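Long-range contact in encapsidation protein (Lactococcus phage asccphi28, PDB 7JQP), which probably acts as the ATPase of the phage's DNA packaging motor, using ATP to drive the viral genome into the capsid: residues Ser5-Thr17 and Gly29-Leu41. Sequence-based numbering, arbitrary orientation.
Sequences SNEFWTPKRLLET and GVGKTFNVTGEAL. With SO4 (sulfate ion), chain F.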
loop_
_atom_site.group_PDB
_atom_site.type_symbol
_atom_site.label_atom_id
_atom_site.label_comp_id
_atom_site.label_asym_id
_atom_site.label_seq_id
_atom_site.Cartn_x
_atom_site.Cartn_y
_atom_site.Cartn_z
ATOM N N SER A 5 3.716 -9.193 42.762
ATOM C CA SER A 5 5.100 -8.938 42.376
ATOM C C SER A 5 5.796 -10.237 41.982
ATOM O O SER A 5 6.197 -10.414 40.834
ATOM C CB SER A 5 5.858 -8.259 43.518
ATOM O OG SER A 5 5.831 -9.051 44.692
ATOM N N ASN A 6 5.928 -11.154 42.942
ATOM C CA ASN A 6 6.562 -12.435 42.659
ATOM C C ASN A 6 5.858 -13.193 41.541
ATOM O O ASN A 6 6.451 -14.104 40.953
ATOM C CB ASN A 6 6.582 -13.301 43.920
ATOM C CG ASN A 6 5.219 -13.889 44.242
ATOM O OD1 ASN A 6 4.832 -14.920 43.693
ATOM N ND2 ASN A 6 4.485 -13.233 45.133
ATOM N N GLU A 7 4.610 -12.832 41.232
ATOM C CA GLU A 7 3.838 -13.598 40.261
ATOM C C GLU A 7 4.483 -13.576 38.881
ATOM O O GLU A 7 4.435 -14.577 38.154
ATOM C CB GLU A 7 2.410 -13.054 40.179
ATOM C CG GLU A 7 1.549 -13.349 41.395
ATOM C CD GLU A 7 0.152 -12.770 41.273
ATOM O OE1 GLU A 7 -0.197 -12.279 40.177
ATOM O OE2 GLU A 7 -0.597 -12.801 42.272
ATOM N N PHE A 8 5.085 -12.452 38.492
ATOM C CA PHE A 8 5.468 -12.281 37.096
ATOM C C PHE A 8 6.746 -13.043 36.762
ATOM O O PHE A 8 7.702 -13.079 37.544
ATOM C CB PHE A 8 5.618 -10.797 36.718
ATOM C CG PHE A 8 6.378 -9.956 37.712
ATOM C CD1 PHE A 8 7.714 -10.197 37.987
ATOM C CD2 PHE A 8 5.756 -8.886 38.335
ATOM C CE1 PHE A 8 8.404 -9.405 38.892
ATOM C CE2 PHE A 8 6.440 -8.089 39.234
ATOM C CZ PHE A 8 7.765 -8.349 39.513
ATOM N N TRP A 9 6.737 -13.661 35.583
ATOM C CA TRP A 9 7.868 -14.429 35.086
ATOM C C TRP A 9 9.073 -13.537 34.814
ATOM O O TRP A 9 8.938 -12.421 34.309
ATOM C CB TRP A 9 7.457 -15.160 33.807
ATOM C CG TRP A 9 8.548 -15.953 33.196
ATOM C CD1 TRP A 9 8.817 -17.274 33.390
ATOM C CD2 TRP A 9 9.537 -15.468 32.285
ATOM N NE1 TRP A 9 9.916 -17.644 32.652
ATOM C CE2 TRP A 9 10.376 -16.551 31.965
ATOM C CE3 TRP A 9 9.794 -14.221 31.709
ATOM C CZ2 TRP A 9 11.453 -16.425 31.094
ATOM C CZ3 TRP A 9 10.861 -14.098 30.847
ATOM C CH2 TRP A 9 11.679 -15.192 30.547
ATOM N N THR A 10 10.259 -14.039 35.146
ATOM C CA THR A 10 11.505 -13.316 34.936
ATOM C C THR A 10 12.604 -14.292 34.544
ATOM O O THR A 10 12.565 -15.466 34.932
ATOM C CB THR A 10 11.918 -12.540 36.198
ATOM O OG1 THR A 10 12.991 -11.643 35.886
ATOM C CG2 THR A 10 12.355 -13.495 37.300
ATOM N N PRO A 11 13.600 -13.834 33.763
ATOM C CA PRO A 11 14.662 -14.747 33.316
ATOM C C PRO A 11 15.868 -14.839 34.237
ATOM O O PRO A 11 16.932 -15.301 33.811
ATOM C CB PRO A 11 15.060 -14.151 31.959
ATOM C CG PRO A 11 14.934 -12.671 32.200
ATOM C CD PRO A 11 13.737 -12.500 33.139
ATOM N N LYS A 12 15.734 -14.415 35.492
ATOM C CA LYS A 12 16.871 -14.481 36.407
ATOM C C LYS A 12 17.326 -15.921 36.614
ATOM O O LYS A 12 18.522 -16.224 36.560
ATOM C CB LYS A 12 16.508 -13.836 37.743
ATOM C CG LYS A 12 17.171 -12.493 37.995
ATOM C CD LYS A 12 16.680 -11.872 39.304
ATOM C CE LYS A 12 16.899 -12.801 40.494
ATOM N NZ LYS A 12 16.380 -12.227 41.770
ATOM N N ARG A 13 16.378 -16.825 36.873
ATOM C CA ARG A 13 16.723 -18.232 37.056
ATOM C C ARG A 13 17.373 -18.803 35.801
ATOM O O ARG A 13 18.341 -19.569 35.884
ATOM C CB ARG A 13 15.476 -19.034 37.429
ATOM N N LEU A 14 16.847 -18.445 34.629
ATOM C CA LEU A 14 17.377 -18.974 33.377
ATOM C C LEU A 14 18.797 -18.484 33.117
ATOM O O LEU A 14 19.635 -19.236 32.605
ATOM C CB LEU A 14 16.457 -18.572 32.223
ATOM C CG LEU A 14 15.113 -19.297 32.135
ATOM C CD1 LEU A 14 14.092 -18.697 33.096
ATOM C CD2 LEU A 14 14.590 -19.275 30.705
ATOM N N LEU A 15 19.084 -17.224 33.454
ATOM C CA LEU A 15 20.400 -16.656 33.184
ATOM C C LEU A 15 21.491 -17.301 34.029
ATOM O O LEU A 15 22.636 -17.411 33.573
ATOM C CB LEU A 15 20.360 -15.149 33.411
ATOM C CG LEU A 15 19.502 -14.404 32.385
ATOM C CD1 LEU A 15 19.047 -13.061 32.931
ATOM C CD2 LEU A 15 20.260 -14.221 31.076
ATOM N N GLU A 16 21.169 -17.724 35.254
ATOM C CA GLU A 16 22.174 -18.367 36.093
ATOM C C GLU A 16 22.698 -19.649 35.457
ATOM O O GLU A 16 23.875 -19.988 35.626
ATOM C CB GLU A 16 21.590 -18.663 37.475
ATOM C CG GLU A 16 21.392 -17.430 38.340
ATOM C CD GLU A 16 20.523 -17.699 39.554
ATOM O OE1 GLU A 16 19.933 -18.799 39.636
ATOM O OE2 GLU A 16 20.426 -16.810 40.425
ATOM N N THR A 17 21.848 -20.371 34.728
ATOM C CA THR A 17 22.266 -21.612 34.099
ATOM C C THR A 17 23.288 -21.332 32.996
ATOM O O THR A 17 23.344 -20.243 32.417
ATOM C CB THR A 17 21.066 -22.359 33.513
ATOM O OG1 THR A 17 20.692 -21.765 32.262
ATOM C CG2 THR A 17 19.877 -22.317 34.472
ATOM N N GLY A 29 0.259 -12.696 28.616
ATOM C CA GLY A 29 -0.050 -11.589 29.496
ATOM C C GLY A 29 0.819 -11.499 30.726
ATOM O O GLY A 29 0.505 -10.731 31.638
ATOM N N VAL A 30 1.905 -12.268 30.780
ATOM C CA VAL A 30 2.837 -12.239 31.901
ATOM C C VAL A 30 4.024 -11.322 31.626
ATOM O O VAL A 30 4.949 -11.245 32.440
ATOM C CB VAL A 30 3.305 -13.663 32.245
ATOM C CG1 VAL A 30 4.222 -13.665 33.453
ATOM C CG2 VAL A 30 2.101 -14.570 32.500
ATOM N N GLY A 31 4.008 -10.610 30.505
ATOM C CA GLY A 31 5.097 -9.720 30.164
ATOM C C GLY A 31 6.427 -10.429 30.021
ATOM O O GLY A 31 7.411 -10.030 30.649
ATOM N N LYS A 32 6.469 -11.492 29.214
ATOM C CA LYS A 32 7.741 -12.160 28.945
ATOM C C LYS A 32 8.696 -11.212 28.232
ATOM O O LYS A 32 9.870 -11.094 28.599
ATOM C CB LYS A 32 7.509 -13.423 28.110
ATOM C CG LYS A 32 6.825 -14.543 28.868
ATOM C CD LYS A 32 6.372 -15.695 27.964
ATOM C CE LYS A 32 5.466 -15.191 26.842
ATOM N NZ LYS A 32 4.752 -16.283 26.124
ATOM N N THR A 33 8.201 -10.516 27.207
ATOM C CA THR A 33 9.020 -9.522 26.527
ATOM C C THR A 33 9.387 -8.391 27.479
ATOM O O THR A 33 10.531 -7.919 27.490
ATOM C CB THR A 33 8.278 -8.980 25.308
ATOM O OG1 THR A 33 7.733 -10.069 24.553
ATOM C CG2 THR A 33 9.215 -8.172 24.428
ATOM N N PHE A 34 8.423 -7.953 28.292
ATOM C CA PHE A 34 8.667 -6.891 29.262
ATOM C C PHE A 34 9.791 -7.261 30.220
ATOM O O PHE A 34 10.756 -6.505 30.383
ATOM C CB PHE A 34 7.366 -6.608 30.019
ATOM C CG PHE A 34 7.517 -5.677 31.186
ATOM C CD1 PHE A 34 7.724 -6.185 32.458
ATOM C CD2 PHE A 34 7.435 -4.304 31.024
ATOM C CE1 PHE A 34 7.862 -5.348 33.543
ATOM C CE2 PHE A 34 7.571 -3.458 32.110
ATOM C CZ PHE A 34 7.785 -3.981 33.371
ATOM N N ASN A 35 9.692 -8.429 30.855
ATOM C CA ASN A 35 10.691 -8.812 31.846
ATOM C C ASN A 35 12.041 -9.117 31.204
ATOM O O ASN A 35 13.087 -8.752 31.754
ATOM C CB ASN A 35 10.185 -10.007 32.651
ATOM C CG ASN A 35 9.024 -9.643 33.558
ATOM O OD1 ASN A 35 7.950 -10.242 33.489
ATOM N ND2 ASN A 35 9.233 -8.648 34.412
ATOM N N VAL A 36 12.048 -9.776 30.042
ATOM C CA VAL A 36 13.320 -10.077 29.386
ATOM C C VAL A 36 14.033 -8.791 28.993
ATOM O O VAL A 36 15.247 -8.650 29.185
ATOM C CB VAL A 36 13.096 -10.981 28.161
ATOM C CG1 VAL A 36 14.381 -11.092 27.347
ATOM C CG2 VAL A 36 12.619 -12.353 28.591
ATOM N N THR A 37 13.290 -7.835 28.433
ATOM C CA THR A 37 13.881 -6.557 28.051
ATOM C C THR A 37 14.325 -5.775 29.279
ATOM O O THR A 37 15.340 -5.073 29.231
ATOM C CB THR A 37 12.883 -5.754 27.212
ATOM O OG1 THR A 37 12.218 -6.628 26.289
ATOM C CG2 THR A 37 13.579 -4.649 26.439
ATOM N N GLY A 38 13.583 -5.882 30.383
ATOM C CA GLY A 38 13.942 -5.141 31.582
ATOM C C GLY A 38 15.217 -5.639 32.235
ATOM O O GLY A 38 16.069 -4.840 32.635
ATOM N N GLU A 39 15.369 -6.963 32.351
ATOM C CA GLU A 39 16.573 -7.519 32.960
ATOM C C GLU A 39 17.807 -7.186 32.135
ATOM O O GLU A 39 18.895 -6.981 32.688
ATOM C CB GLU A 39 16.436 -9.034 33.116
ATOM C CG GLU A 39 17.482 -9.688 34.016
ATOM C CD GLU A 39 17.186 -9.517 35.494
ATOM O OE1 GLU A 39 16.009 -9.675 35.890
ATOM O OE2 GLU A 39 18.130 -9.236 36.264
ATOM N N ALA A 40 17.652 -7.126 30.811
ATOM C CA ALA A 40 18.773 -6.812 29.937
ATOM C C ALA A 40 19.220 -5.364 30.090
ATOM O O ALA A 40 20.392 -5.057 29.845
ATOM C CB ALA A 40 18.388 -7.094 28.483
ATOM N N LEU A 41 18.314 -4.470 30.500
ATOM C CA LEU A 41 18.603 -3.039 30.487
ATOM C C LEU A 41 19.972 -2.736 31.089
ATOM O O LEU A 41 20.742 -1.936 30.546
ATOM C CB LEU A 41 17.519 -2.262 31.235
ATOM C CG LEU A 41 16.145 -2.140 30.583
ATOM C CD1 LEU A 41 15.255 -1.224 31.419
ATOM C CD2 LEU A 41 16.246 -1.628 29.159
HETATM S S SO4 F . 3.669 -11.253 27.008
HETATM O O1 SO4 F . 2.360 -11.729 26.567
HETATM O O2 SO4 F . 4.634 -11.401 25.922
HETATM O O3 SO4 F . 3.576 -9.846 27.384
HETATM O O4 SO4 F . 4.110 -12.036 28.159
#
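The N-terminal segment Ser5-Thr17 lies across the apparent Walker A loop and the helix 32-46 that follows it. Trp9 touches both parts. With CG anti to the backbone N (chi1 179°), the indole is carried over to Lys32 and Val36. Lys32 CG lies over one ring face, offset toward the rim, 4.1 Å from Trp9 CE3. Pro11 N lies on the opposite face. At the ring edge, in its plane, Val36 CG2 approaches Trp9 CZ3 at 3.4 Å. The indole NE1 is hydrogen-bonded to Gln223 OE1, which would help hold the ring this way. On the loop side, Trp9 CB packs on Val30 CG1 at 3.6 Å.

Further along the helix, Pro11 CG reaches Glu39 CB at 4.0 Å. The Glu39 chain bends at chi2 (79°). Its CG meets Leu15 CD1 at 3.9 Å. Its carboxylate lies beside Lys12 CG, but Lys12 NZ is 6.4 Å from Glu39 OE1, too far for a salt bridge.

Beyond the indole, the Lys32 chain runs on to strand 21-26, where NZ is hydrogen-bonded to Gly26 O and Asn189 OD1. At the helix start a sulfate, probably from the crystallisation liquor, accepts hydrogen bonds from Gly29 N to O1 (3.1 Å) and from Lys32 N to O4 (2.6 Å). Backbone amides gripping an anion at the N-terminus of a helix, after a beta strand, are typical of the phosphate-binding P-loop of ASCE ATPases.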